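Local coordinates for methyltransferase (Streptococcus mutans, PDB 2B78), which is a putative S-adenosylmethionine-dependent methyltransferase that may act on RNA, although its exact substrate is not known, at residues K76-S81 with V136-Q141; F121-Y124 with V128-I131; V58-S63 with N101-S106; G116-F121 with Q168-Q173. One frame throughout, in Å; residues are numbered along the deposited sequence.

Contact 1 of 4, residues K76-S81 with V136-Q141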
loop_
_atom_site.group_PDB
_atom_site.type_symbol
_atom_site.label_atom_id
_atom_site.label_comp_id
_atom_site.label_asym_id
_atom_site.label_seq_id
_atom_site.Cartn_x
_atom_site.Cartn_y
_atom_site.Cartn_z
ATOM N N LYS A 76 -17.849 17.217 3.647
ATOM C CA LYS A 76 -18.811 16.119 3.590
ATOM C C LYS A 76 -18.081 14.797 3.361
ATOM O O LYS A 76 -18.356 13.803 4.029
ATOM C CB LYS A 76 -19.807 16.331 2.447
ATOM C CG LYS A 76 -20.635 17.615 2.535
ATOM C CD LYS A 76 -21.648 17.554 3.668
ATOM C CE LYS A 76 -22.594 18.748 3.618
ATOM N NZ LYS A 76 -23.574 18.723 4.741
ATOM N N LEU A 77 -17.158 14.785 2.404
ATOM C CA LEU A 77 -16.405 13.570 2.107
ATOM C C LEU A 77 -15.619 13.070 3.313
ATOM O O LEU A 77 -15.613 11.872 3.603
ATOM C CB LEU A 77 -15.440 13.798 0.940
ATOM C CG LEU A 77 -16.045 13.787 -0.467
ATOM C CD1 LEU A 77 -14.951 14.005 -1.491
ATOM C CD2 LEU A 77 -16.750 12.443 -0.714
ATOM N N PHE A 78 -14.946 13.976 4.014
ATOM C CA PHE A 78 -14.161 13.562 5.172
ATOM C C PHE A 78 -15.027 13.166 6.364
ATOM O O PHE A 78 -14.628 12.323 7.163
ATOM C CB PHE A 78 -13.157 14.655 5.561
ATOM C CG PHE A 78 -12.100 14.906 4.514
ATOM C CD1 PHE A 78 -11.478 13.838 3.865
ATOM C CD2 PHE A 78 -11.722 16.204 4.176
ATOM C CE1 PHE A 78 -10.501 14.058 2.894
ATOM C CE2 PHE A 78 -10.744 16.439 3.205
ATOM C CZ PHE A 78 -10.134 15.367 2.564
ATOM N N GLN A 79 -16.209 13.762 6.491
ATOM C CA GLN A 79 -17.101 13.404 7.596
ATOM C C GLN A 79 -17.532 11.954 7.419
ATOM O O GLN A 79 -17.645 11.207 8.391
ATOM C CB GLN A 79 -18.344 14.305 7.619
ATOM C CG GLN A 79 -18.134 15.704 8.193
ATOM C CD GLN A 79 -19.373 16.596 8.038
ATOM O OE1 GLN A 79 -19.536 17.586 8.756
ATOM N NE2 GLN A 79 -20.238 16.252 7.089
ATOM N N TRP A 80 -17.759 11.549 6.173
ATOM C CA TRP A 80 -18.176 10.178 5.892
ATOM C C TRP A 80 -17.026 9.193 6.121
ATOM O O TRP A 80 -17.214 8.127 6.705
ATOM C CB TRP A 80 -18.666 10.041 4.441
ATOM C CG TRP A 80 -20.051 10.551 4.165
ATOM C CD1 TRP A 80 -20.387 11.705 3.510
ATOM C CD2 TRP A 80 -21.291 9.907 4.505
ATOM N NE1 TRP A 80 -21.759 11.818 3.422
ATOM C CE2 TRP A 80 -22.337 10.732 4.025
ATOM C CE3 TRP A 80 -21.619 8.717 5.171
ATOM C CZ2 TRP A 80 -23.689 10.399 4.184
ATOM C CZ3 TRP A 80 -22.969 8.386 5.331
ATOM C CH2 TRP A 80 -23.984 9.228 4.840
ATOM N N SER A 81 -15.835 9.545 5.652
ATOM C CA SER A 81 -14.686 8.663 5.815
ATOM C C SER A 81 -14.354 8.495 7.294
ATOM O O SER A 81 -13.942 7.418 7.736
ATOM C CB SER A 81 -13.479 9.212 5.044
ATOM O OG SER A 81 -13.088 10.489 5.523
ATOM N N VAL A 136 -7.286 20.548 2.272
ATOM C CA VAL A 136 -6.691 20.553 3.602
ATOM C C VAL A 136 -7.560 21.326 4.589
ATOM O O VAL A 136 -7.785 20.877 5.710
ATOM C CB VAL A 136 -5.264 21.156 3.567
ATOM C CG1 VAL A 136 -4.688 21.208 4.962
ATOM C CG2 VAL A 136 -4.368 20.313 2.677
ATOM N N ALA A 137 -8.054 22.486 4.159
ATOM C CA ALA A 137 -8.912 23.317 4.992
ATOM C C ALA A 137 -10.110 22.499 5.483
ATOM O O ALA A 137 -10.470 22.541 6.664
ATOM C CB ALA A 137 -9.389 24.532 4.192
ATOM N N ALA A 138 -10.722 21.755 4.565
ATOM C CA ALA A 138 -11.865 20.910 4.892
ATOM C C ALA A 138 -11.466 19.810 5.866
ATOM O O ALA A 138 -12.221 19.481 6.788
ATOM C CB ALA A 138 -12.433 20.284 3.622
ATOM N N PHE A 139 -10.284 19.231 5.661
ATOM C CA PHE A 139 -9.809 18.159 6.539
ATOM C C PHE A 139 -9.580 18.662 7.962
ATOM O O PHE A 139 -9.994 18.018 8.932
ATOM C CB PHE A 139 -8.499 17.549 6.013
ATOM C CG PHE A 139 -7.979 16.411 6.861
ATOM C CD1 PHE A 139 -8.405 15.107 6.636
ATOM C CD2 PHE A 139 -7.098 16.653 7.911
ATOM C CE1 PHE A 139 -7.960 14.057 7.447
ATOM C CE2 PHE A 139 -6.649 15.619 8.726
ATOM C CZ PHE A 139 -7.083 14.314 8.493
ATOM N N ARG A 140 -8.920 19.811 8.091
ATOM C CA ARG A 140 -8.645 20.351 9.411
ATOM C C ARG A 140 -9.908 20.619 10.216
ATOM O O ARG A 140 -9.885 20.549 11.441
ATOM C CB ARG A 140 -7.793 21.619 9.309
ATOM C CG ARG A 140 -6.399 21.347 8.767
ATOM C CD ARG A 140 -5.540 22.604 8.710
ATOM N NE ARG A 140 -4.983 22.978 10.010
ATOM C CZ ARG A 140 -4.205 24.041 10.208
ATOM N NH1 ARG A 140 -3.897 24.834 9.189
ATOM N NH2 ARG A 140 -3.726 24.310 11.418
ATOM N N GLN A 141 -11.017 20.913 9.549
ATOM C CA GLN A 141 -12.249 21.153 10.298
ATOM C C GLN A 141 -12.808 19.835 10.833
ATOM O O GLN A 141 -13.276 19.756 11.971
ATOM C CB GLN A 141 -13.313 21.833 9.429
ATOM C CG GLN A 141 -14.625 22.021 10.181
ATOM C CD GLN A 141 -15.706 22.721 9.379
ATOM O OE1 GLN A 141 -15.484 23.792 8.823
ATOM N NE2 GLN A 141 -16.894 22.127 9.340
#

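Contact 2 of 4, residues F121-Y124 with V128-I131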
loop_
_atom_site.group_PDB
_atom_site.type_symbol
_atom_site.label_atom_id
_atom_site.label_comp_id
_atom_site.label_asym_id
_atom_site.label_seq_id
_atom_site.Cartn_x
_atom_site.Cartn_y
_atom_site.Cartn_z
ATOM N N PHE A 121 -0.649 13.505 4.062
ATOM C CA PHE A 121 -1.431 13.652 2.842
ATOM C C PHE A 121 -0.569 13.193 1.679
ATOM O O PHE A 121 0.641 13.451 1.658
ATOM C CB PHE A 121 -1.771 15.125 2.598
ATOM C CG PHE A 121 -2.864 15.667 3.469
ATOM C CD1 PHE A 121 -4.154 15.805 2.976
ATOM C CD2 PHE A 121 -2.603 16.062 4.778
ATOM C CE1 PHE A 121 -5.167 16.330 3.774
ATOM C CE2 PHE A 121 -3.615 16.589 5.580
ATOM C CZ PHE A 121 -4.894 16.721 5.077
ATOM N N SER A 122 -1.186 12.531 0.706
ATOM C CA SER A 122 -0.469 12.094 -0.479
ATOM C C SER A 122 -1.267 12.513 -1.699
ATOM O O SER A 122 -2.460 12.198 -1.826
ATOM C CB SER A 122 -0.254 10.579 -0.472
ATOM O OG SER A 122 0.681 10.219 0.532
ATOM N N TRP A 123 -0.610 13.252 -2.586
ATOM C CA TRP A 123 -1.242 13.737 -3.811
ATOM C C TRP A 123 -0.762 12.904 -5.006
ATOM O O TRP A 123 0.427 12.914 -5.341
ATOM C CB TRP A 123 -0.883 15.211 -4.025
ATOM C CG TRP A 123 -1.037 16.061 -2.793
ATOM C CD1 TRP A 123 -0.034 16.654 -2.080
ATOM C CD2 TRP A 123 -2.257 16.376 -2.105
ATOM N NE1 TRP A 123 -0.553 17.316 -0.992
ATOM C CE2 TRP A 123 -1.913 17.165 -0.984
ATOM C CE3 TRP A 123 -3.607 16.071 -2.330
ATOM C CZ2 TRP A 123 -2.870 17.646 -0.083
ATOM C CZ3 TRP A 123 -4.558 16.550 -1.434
ATOM C CH2 TRP A 123 -4.184 17.333 -0.326
ATOM N N TYR A 124 -1.694 12.212 -5.663
ATOM C CA TYR A 124 -1.358 11.348 -6.793
ATOM C C TYR A 124 -1.433 11.977 -8.181
ATOM O O TYR A 124 -1.070 11.336 -9.170
ATOM C CB TYR A 124 -2.229 10.084 -6.760
ATOM C CG TYR A 124 -1.917 9.174 -5.598
ATOM C CD1 TYR A 124 -2.157 9.583 -4.289
ATOM C CD2 TYR A 124 -1.372 7.906 -5.804
ATOM C CE1 TYR A 124 -1.863 8.755 -3.209
ATOM C CE2 TYR A 124 -1.073 7.064 -4.724
ATOM C CZ TYR A 124 -1.324 7.502 -3.432
ATOM O OH TYR A 124 -1.041 6.690 -2.359
ATOM N N VAL A 128 -5.430 17.460 -8.066
ATOM C CA VAL A 128 -5.735 17.556 -6.643
ATOM C C VAL A 128 -4.687 18.413 -5.955
ATOM O O VAL A 128 -4.981 19.125 -4.995
ATOM C CB VAL A 128 -5.791 16.180 -5.953
ATOM C CG1 VAL A 128 -6.955 15.373 -6.501
ATOM C CG2 VAL A 128 -4.482 15.444 -6.149
ATOM N N TYR A 129 -3.460 18.355 -6.455
ATOM C CA TYR A 129 -2.394 19.141 -5.864
ATOM C C TYR A 129 -2.707 20.627 -6.014
ATOM O O TYR A 129 -2.517 21.398 -5.081
ATOM C CB TYR A 129 -1.057 18.810 -6.538
ATOM C CG TYR A 129 0.120 19.484 -5.882
ATOM C CD1 TYR A 129 0.474 19.175 -4.569
ATOM C CD2 TYR A 129 0.849 20.472 -6.547
ATOM C CE1 TYR A 129 1.517 19.836 -3.924
ATOM C CE2 TYR A 129 1.900 21.140 -5.912
ATOM C CZ TYR A 129 2.224 20.817 -4.602
ATOM O OH TYR A 129 3.238 21.478 -3.955
ATOM N N GLN A 130 -3.203 21.034 -7.176
ATOM C CA GLN A 130 -3.504 22.448 -7.377
ATOM C C GLN A 130 -4.663 22.948 -6.510
ATOM O O GLN A 130 -4.715 24.133 -6.164
ATOM C CB GLN A 130 -3.775 22.741 -8.860
ATOM C CG GLN A 130 -5.056 22.148 -9.417
ATOM C CD GLN A 130 -5.267 22.512 -10.875
ATOM O OE1 GLN A 130 -4.473 22.137 -11.744
ATOM N NE2 GLN A 130 -6.336 23.255 -11.152
ATOM N N ILE A 131 -5.585 22.064 -6.139
ATOM C CA ILE A 131 -6.699 22.497 -5.298
ATOM C C ILE A 131 -6.541 21.983 -3.874
ATOM O O ILE A 131 -7.526 21.859 -3.148
ATOM C CB ILE A 131 -8.065 21.985 -5.817
ATOM C CG1 ILE A 131 -8.093 20.455 -5.795
ATOM C CG2 ILE A 131 -8.332 22.509 -7.217
ATOM C CD1 ILE A 131 -9.477 19.873 -5.971
#

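Contact 3 of 4, residues V58-S63 with N101-S106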
loop_
_atom_site.group_PDB
_atom_site.type_symbol
_atom_site.label_atom_id
_atom_site.label_comp_id
_atom_site.label_asym_id
_atom_site.label_seq_id
_atom_site.Cartn_x
_atom_site.Cartn_y
_atom_site.Cartn_z
ATOM N N VAL A 58 -6.874 8.612 -16.474
ATOM C CA VAL A 58 -6.937 9.956 -17.032
ATOM C C VAL A 58 -7.817 10.838 -16.144
ATOM O O VAL A 58 -8.004 12.027 -16.414
ATOM C CB VAL A 58 -7.526 9.948 -18.464
ATOM C CG1 VAL A 58 -6.531 9.323 -19.438
ATOM C CG2 VAL A 58 -8.838 9.166 -18.481
ATOM N N GLY A 59 -8.356 10.250 -15.081
ATOM C CA GLY A 59 -9.203 11.013 -14.183
ATOM C C GLY A 59 -10.063 10.163 -13.270
ATOM O O GLY A 59 -9.905 8.934 -13.208
ATOM N N TRP A 60 -10.992 10.816 -12.575
ATOM C CA TRP A 60 -11.885 10.134 -11.641
ATOM C C TRP A 60 -13.281 10.725 -11.646
ATOM O O TRP A 60 -13.450 11.941 -11.759
ATOM C CB TRP A 60 -11.371 10.255 -10.204
ATOM C CG TRP A 60 -10.062 9.637 -9.947
ATOM C CD1 TRP A 60 -8.828 10.231 -10.042
ATOM C CD2 TRP A 60 -9.830 8.290 -9.527
ATOM N NE1 TRP A 60 -7.848 9.331 -9.704
ATOM C CE2 TRP A 60 -8.434 8.133 -9.384
ATOM C CE3 TRP A 60 -10.665 7.201 -9.259
ATOM C CZ2 TRP A 60 -7.856 6.924 -8.980
ATOM C CZ3 TRP A 60 -10.090 6.002 -8.861
ATOM C CH2 TRP A 60 -8.699 5.874 -8.726
ATOM N N LEU A 61 -14.280 9.866 -11.491
ATOM C CA LEU A 61 -15.654 10.329 -11.405
ATOM C C LEU A 61 -15.774 10.879 -9.990
ATOM O O LEU A 61 -15.345 10.232 -9.035
ATOM C CB LEU A 61 -16.631 9.165 -11.572
ATOM C CG LEU A 61 -18.090 9.474 -11.214
ATOM C CD1 LEU A 61 -18.698 10.414 -12.252
ATOM C CD2 LEU A 61 -18.879 8.177 -11.137
ATOM N N ILE A 62 -16.347 12.070 -9.852
ATOM C CA ILE A 62 -16.524 12.678 -8.539
ATOM C C ILE A 62 -17.899 12.330 -7.988
ATOM O O ILE A 62 -18.046 11.951 -6.826
ATOM C CB ILE A 62 -16.409 14.214 -8.612
ATOM C CG1 ILE A 62 -14.981 14.610 -9.002
ATOM C CG2 ILE A 62 -16.804 14.828 -7.278
ATOM C CD1 ILE A 62 -14.779 16.103 -9.152
ATOM N N SER A 63 -18.910 12.461 -8.835
ATOM C CA SER A 63 -20.278 12.170 -8.432
ATOM C C SER A 63 -21.154 11.993 -9.665
ATOM O O SER A 63 -20.824 12.483 -10.738
ATOM C CB SER A 63 -20.821 13.316 -7.579
ATOM O OG SER A 63 -22.215 13.165 -7.366
ATOM N N ASN A 101 -8.719 6.707 1.446
ATOM C CA ASN A 101 -8.047 5.946 0.396
ATOM C C ASN A 101 -8.661 6.078 -0.984
ATOM O O ASN A 101 -9.394 5.199 -1.439
ATOM C CB ASN A 101 -7.989 4.466 0.786
ATOM C CG ASN A 101 -7.066 3.658 -0.113
ATOM O OD1 ASN A 101 -5.937 4.075 -0.419
ATOM N ND2 ASN A 101 -7.534 2.484 -0.526
ATOM N N GLN A 102 -8.356 7.186 -1.647
ATOM C CA GLN A 102 -8.834 7.449 -2.999
ATOM C C GLN A 102 -10.304 7.102 -3.290
ATOM O O GLN A 102 -11.200 7.598 -2.609
ATOM C CB GLN A 102 -7.906 6.747 -3.986
ATOM C CG GLN A 102 -6.447 7.159 -3.811
ATOM C CD GLN A 102 -5.637 6.975 -5.080
ATOM O OE1 GLN A 102 -5.935 7.575 -6.102
ATOM N NE2 GLN A 102 -4.608 6.145 -5.016
ATOM N N ASP A 103 -10.559 6.264 -4.297
ATOM C CA ASP A 103 -11.941 5.932 -4.630
ATOM C C ASP A 103 -12.653 5.083 -3.585
ATOM O O ASP A 103 -13.882 4.962 -3.607
ATOM C CB ASP A 103 -12.029 5.291 -6.037
ATOM C CG ASP A 103 -11.144 4.069 -6.206
ATOM O OD1 ASP A 103 -10.131 3.936 -5.480
ATOM O OD2 ASP A 103 -11.457 3.247 -7.103
ATOM N N GLY A 104 -11.887 4.503 -2.663
ATOM C CA GLY A 104 -12.489 3.703 -1.614
ATOM C C GLY A 104 -13.312 4.628 -0.734
ATOM O O GLY A 104 -14.238 4.195 -0.047
ATOM N N ASP A 105 -12.972 5.913 -0.749
ATOM C CA ASP A 105 -13.708 6.895 0.041
ATOM C C ASP A 105 -14.324 7.967 -0.844
ATOM O O ASP A 105 -14.564 9.104 -0.416
ATOM C CB ASP A 105 -12.805 7.516 1.096
ATOM C CG ASP A 105 -12.435 6.528 2.176
ATOM O OD1 ASP A 105 -13.326 6.176 2.988
ATOM O OD2 ASP A 105 -11.260 6.091 2.195
ATOM N N SER A 106 -14.567 7.576 -2.091
ATOM C CA SER A 106 -15.204 8.416 -3.104
ATOM C C SER A 106 -14.492 9.637 -3.655
ATOM O O SER A 106 -15.134 10.577 -4.116
ATOM C CB SER A 106 -16.616 8.809 -2.647
ATOM O OG SER A 106 -17.471 7.670 -2.685
HETATM O O HOH W 1 -17.662 11.817 -4.004
#

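Contact 4 of 4, residues G116-F121 with Q168-Q173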
loop_
_atom_site.group_PDB
_atom_site.type_symbol
_atom_site.label_atom_id
_atom_site.label_comp_id
_atom_site.label_asym_id
_atom_site.label_seq_id
_atom_site.Cartn_x
_atom_site.Cartn_y
_atom_site.Cartn_z
ATOM N N GLY A 116 0.117 8.400 14.564
ATOM C CA GLY A 116 0.165 8.952 15.904
ATOM C C GLY A 116 -0.546 10.292 15.957
ATOM O O GLY A 116 -1.736 10.384 15.649
ATOM N N ASP A 117 0.186 11.336 16.332
ATOM C CA ASP A 117 -0.390 12.675 16.430
ATOM C C ASP A 117 -0.284 13.505 15.153
ATOM O O ASP A 117 -0.732 14.650 15.116
ATOM C CB ASP A 117 0.270 13.443 17.571
ATOM C CG ASP A 117 -0.020 12.835 18.927
ATOM O OD1 ASP A 117 -1.214 12.645 19.254
ATOM O OD2 ASP A 117 0.945 12.552 19.666
ATOM N N PHE A 118 0.294 12.925 14.108
ATOM C CA PHE A 118 0.471 13.625 12.843
ATOM C C PHE A 118 -0.223 12.925 11.679
ATOM O O PHE A 118 -0.466 11.717 11.719
ATOM C CB PHE A 118 1.969 13.757 12.548
ATOM C CG PHE A 118 2.712 14.575 13.567
ATOM C CD1 PHE A 118 2.822 15.956 13.425
ATOM C CD2 PHE A 118 3.269 13.968 14.691
ATOM C CE1 PHE A 118 3.476 16.720 14.394
ATOM C CE2 PHE A 118 3.922 14.726 15.662
ATOM C CZ PHE A 118 4.024 16.103 15.509
ATOM N N VAL A 119 -0.554 13.692 10.646
ATOM C CA VAL A 119 -1.203 13.127 9.475
ATOM C C VAL A 119 -0.312 13.282 8.259
ATOM O O VAL A 119 0.566 14.156 8.222
ATOM C CB VAL A 119 -2.567 13.790 9.194
ATOM C CG1 VAL A 119 -3.517 13.463 10.315
ATOM C CG2 VAL A 119 -2.417 15.298 9.052
ATOM N N LEU A 120 -0.532 12.421 7.271
ATOM C CA LEU A 120 0.247 12.448 6.045
ATOM C C LEU A 120 -0.663 12.410 4.819
ATOM O O LEU A 120 -1.358 11.425 4.578
ATOM C CB LEU A 120 1.217 11.262 6.009
ATOM C CG LEU A 120 2.123 11.204 4.772
ATOM C CD1 LEU A 120 3.098 12.385 4.795
ATOM C CD2 LEU A 120 2.882 9.883 4.748
ATOM N N PHE A 121 -0.649 13.505 4.062
ATOM C CA PHE A 121 -1.431 13.652 2.842
ATOM C C PHE A 121 -0.569 13.193 1.679
ATOM O O PHE A 121 0.641 13.451 1.658
ATOM C CB PHE A 121 -1.771 15.125 2.598
ATOM C CG PHE A 121 -2.864 15.667 3.469
ATOM C CD1 PHE A 121 -4.154 15.805 2.976
ATOM C CD2 PHE A 121 -2.603 16.062 4.778
ATOM C CE1 PHE A 121 -5.167 16.330 3.774
ATOM C CE2 PHE A 121 -3.615 16.589 5.580
ATOM C CZ PHE A 121 -4.894 16.721 5.077
ATOM N N GLN A 168 2.380 21.714 13.910
ATOM C CA GLN A 168 3.684 21.435 14.503
ATOM C C GLN A 168 4.516 20.509 13.630
ATOM O O GLN A 168 3.989 19.816 12.758
ATOM C CB GLN A 168 3.519 20.775 15.875
ATOM C CG GLN A 168 3.157 21.704 17.025
ATOM C CD GLN A 168 2.827 20.933 18.296
ATOM O OE1 GLN A 168 3.523 19.985 18.662
ATOM N NE2 GLN A 168 1.761 21.339 18.974
ATOM N N GLU A 169 5.824 20.507 13.864
ATOM C CA GLU A 169 6.726 19.631 13.132
ATOM C C GLU A 169 6.807 18.356 13.961
ATOM O O GLU A 169 6.604 18.387 15.177
ATOM C CB GLU A 169 8.123 20.258 13.021
ATOM C CG GLU A 169 8.264 21.340 11.964
ATOM C CD GLU A 169 8.640 20.798 10.592
ATOM O OE1 GLU A 169 8.686 21.604 9.638
ATOM O OE2 GLU A 169 8.895 19.574 10.459
ATOM N N ALA A 170 7.094 17.237 13.306
ATOM C CA ALA A 170 7.207 15.957 13.989
ATOM C C ALA A 170 8.678 15.596 14.106
ATOM O O ALA A 170 9.506 16.104 13.353
ATOM C CB ALA A 170 6.471 14.872 13.191
ATOM N N PRO A 171 9.033 14.728 15.067
ATOM C CA PRO A 171 10.445 14.360 15.180
ATOM C C PRO A 171 10.791 13.707 13.848
ATOM O O PRO A 171 9.922 13.088 13.231
ATOM C CB PRO A 171 10.448 13.356 16.330
ATOM C CG PRO A 171 9.331 13.846 17.201
ATOM C CD PRO A 171 8.249 14.169 16.185
ATOM N N GLU A 172 12.035 13.830 13.395
ATOM C CA GLU A 172 12.406 13.234 12.116
ATOM C C GLU A 172 12.030 11.761 12.090
ATOM O O GLU A 172 11.633 11.238 11.045
ATOM C CB GLU A 172 13.896 13.417 11.836
ATOM C CG GLU A 172 14.254 14.827 11.350
ATOM C CD GLU A 172 13.351 15.315 10.222
ATOM O OE1 GLU A 172 13.164 14.573 9.230
ATOM O OE2 GLU A 172 12.828 16.448 10.326
ATOM N N GLN A 173 12.130 11.113 13.250
ATOM C CA GLN A 173 11.770 9.704 13.404
ATOM C C GLN A 173 11.094 9.503 14.754
ATOM O O GLN A 173 11.554 10.032 15.767
ATOM C CB GLN A 173 13.011 8.814 13.320
ATOM C CG GLN A 173 13.535 8.636 11.913
ATOM C CD GLN A 173 14.773 7.768 11.859
ATOM O OE1 GLN A 173 14.825 6.703 12.475
ATOM N NE2 GLN A 173 15.778 8.214 11.108
#

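Contact 1 of 4, residues K76-S81 with V136-Q141
Phe-78, whose ring rests on Ala-138 and Phe-139, has a backbone O that accepts a hydrogen bond from Ser-81 OG at 2.9 Å. The donor is tilted 33° from the carbonyl plane. The bond lies inside helix 71-83 and ties the hydroxyl of buried Ser-81 back to the residue that carries the contact.

The side chains that meet are apolar, and the Phe-78 ring also lies on the backbone of Ala-138 and Phe-139. Phe-78 points toward helix 132-142: Phe-78 CD2 lies 3.6 Å from Phe-139 CA, and Phe-78 CE2 lies 3.8 Å from Phe-139 CB. The Ala-138 carbonyl carbon sits at the edge of the Phe-78 ring, near its plane. Ala-138 CB stands 4.2 Å from Phe-78 CD2.

The two helices pack beside each other against the sheet formed by strands 96-101, 110-115, 118-123, 148-153 and 162-165. The sheet and its helices probably form a central domain, as in RlmI-like methyltransferases.

The rings of Phe-78 and Phe-139 make a T-shaped (edge-to-face) pair, with planes at 83° and centroids 5.5 Å apart. Phe-139 presents its edge, with CD1 4.1 Å above the centre of the Phe-78 ring. Phe-139 CG is anti to the backbone N (chi1 -179°), which sends the ring out from its helix to cross Phe-78 at about a right angle. Further aromatic rings extend the cluster. Phe-78 also meets Phe-100 edge-to-face, while Phe-139 meets Phe-121 edge-to-face and stacks with Tyr-143.

Contact 2 of 4, residues F121-Y124 with V128-I131
Trp-123 meets Tyr-129 and Val-128 through CD1 and CG of the five-membered ring, CE3 of the six-membered ring, and CB. Tyr-129 CD1 comes to 3.6 Å from Trp-123 CD1, and to 3.9 Å from Trp-123 CG. The pair is an offset edge-to-face contact. The Tyr-129 edge is turned toward the five-membered ring of Trp-123, the planes are 63° apart and the centroids 5.4 Å apart. Val-128 adds one methyl, its CG2, which lies 4.0 Å from Trp-123 CE3 and also near Trp-123 CB.

Tyr-129 CG lies anti to the backbone N (chi1 -174°), which brings its ring edge to the five-membered ring. On one indole face Phe-121 CB lies 3.7 Å above the plane, offset toward the rim.

The next shell fixes the indole further. Trp-123 NE1 is hydrogen-bonded to Glu-151 OE1 on strand 148-153, which satisfies its polar end and limits its rotation. Asn-125 OD1 is hydrogen-bonded to Val-128 N in the first turn of helix 126-130.

Strand 118-123 leads through this short helix and helix 132-142 into strand 148-153, its parallel neighbour in the sheet, so the contact sits at the start of a beta-alpha-beta crossover.

Contact 3 of 4, residues V58-S63 with N101-S106
The backbones of Trp-60 to Ser-63 and Gln-102 to Ser-106 stay apart, with 7.0 Å between Ile-62 CA and Ser-106 CA, where strand 57-63 has a classic beta bulge at Ile-62 and Ser-63.

Trp-60 spans the gap with the six-membered end of its indole. Trp-60 CZ3 lies 3.4 Å from Asp-103 CG. The carboxylate and indole planes are 58° apart, and the two side chains cross at about a right angle. Asp-103 chi1 is 55°, which puts CG between the backbone N and the carbonyl carbon and turns the group toward the indole. Gln-102 OE1 lies 3.5 Å from Trp-60 CZ2.

Gln-54 links Trp-60 and Gln-102: its OE1 is hydrogen-bonded to Trp-60 NE1, and its NE2 to Gln-102 OE1, which also receives Gly-109 N. Within the turn, Asn-101 N donates to Asp-105 OD2 at 2.7 Å, and that oxygen also forms a salt bridge with Arg-85.

One water donates to Ile-62 O at 2.9 Å and to Ser-106 O at 2.8 Å. The PUA-like strand 57-63 thus meets the turn after strand 96-101 through an indole, hydrogen bonds of the Gln-54 side-chain amide and a water that lets two carbonyl oxygens face each other.

Contact 4 of 4, residues G116-F121 with Q168-Q173
Ala-170 sits with its methyl squarely over the ring of Phe-118. The ring belongs to strand 118-123 of the five-stranded mixed sheet, and the alanine to the loop that leaves strand 162-165 of the same sheet and runs on to strand 174-178.

The geometry is a CH-pi contact. Ala-170 CB is 3.4 Å from the centroid of the Phe-118 ring and only 6° off the ring normal. All six ring carbons therefore lie at nearly the same distance from the methyl. Phe-118 CG is anti to its own carbonyl carbon (chi1 -63°), which carries the ring out from the strand to the loop.

Gln-168 to Pro-171 are arranged round this ring. The backbone of Ala-170 follows its methyl, with Ala-170 CA 3.5 Å from Phe-118 CZ. Glu-169 O approaches Phe-118 CZ obliquely, also at 3.5 Å. Pro-171 CD touches more loosely, at 4.4 Å from Phe-118 CE2. Phe-118 is buried, whereas Gln-168, Glu-169 and Pro-171 are exposed, so this part of the loop acts as a lid on the aromatic ring.

The loop is also held by polar bonds. Tyr-150 OH on strand 148-153 is hydrogen-bonded to both Ala-170 N and Glu-169 OE2. This holds the backbone at the residue whose methyl lies over the ring. Leu-187 also touches Phe-118.

At the ring edge, near its plane, Gln-168 O lies 3.5 Å from Phe-118 CE1; the contact buries this oxygen, and it has no hydrogen-bond partner in the model.

Contacts 2 and 4 share strand 118-123, with Phe-121 common to both and centres about 18 Å apart. Contact 1 lies about 14 Å from contact 2, centre to centre, and touches it where Val-136 CG2 lies 4.1 Å from Trp-123 CZ2. Along the chain, contact 2 is nested inside the loop closed by contact 1, while contacts 1 and 4 interlace. Contact 3 closes before contact 2 opens. It interlaces with contact 1, because 76-81 lies between 58-63 and 101-106, and 136-141 follows both. Contact 3 joins the PUA-like strand 57-63 to what is probably a central domain. Contact 4 joins strand 118-123 to the loop before strand 174-178; the centres of contacts 3 and 4 are about 26 Å apart.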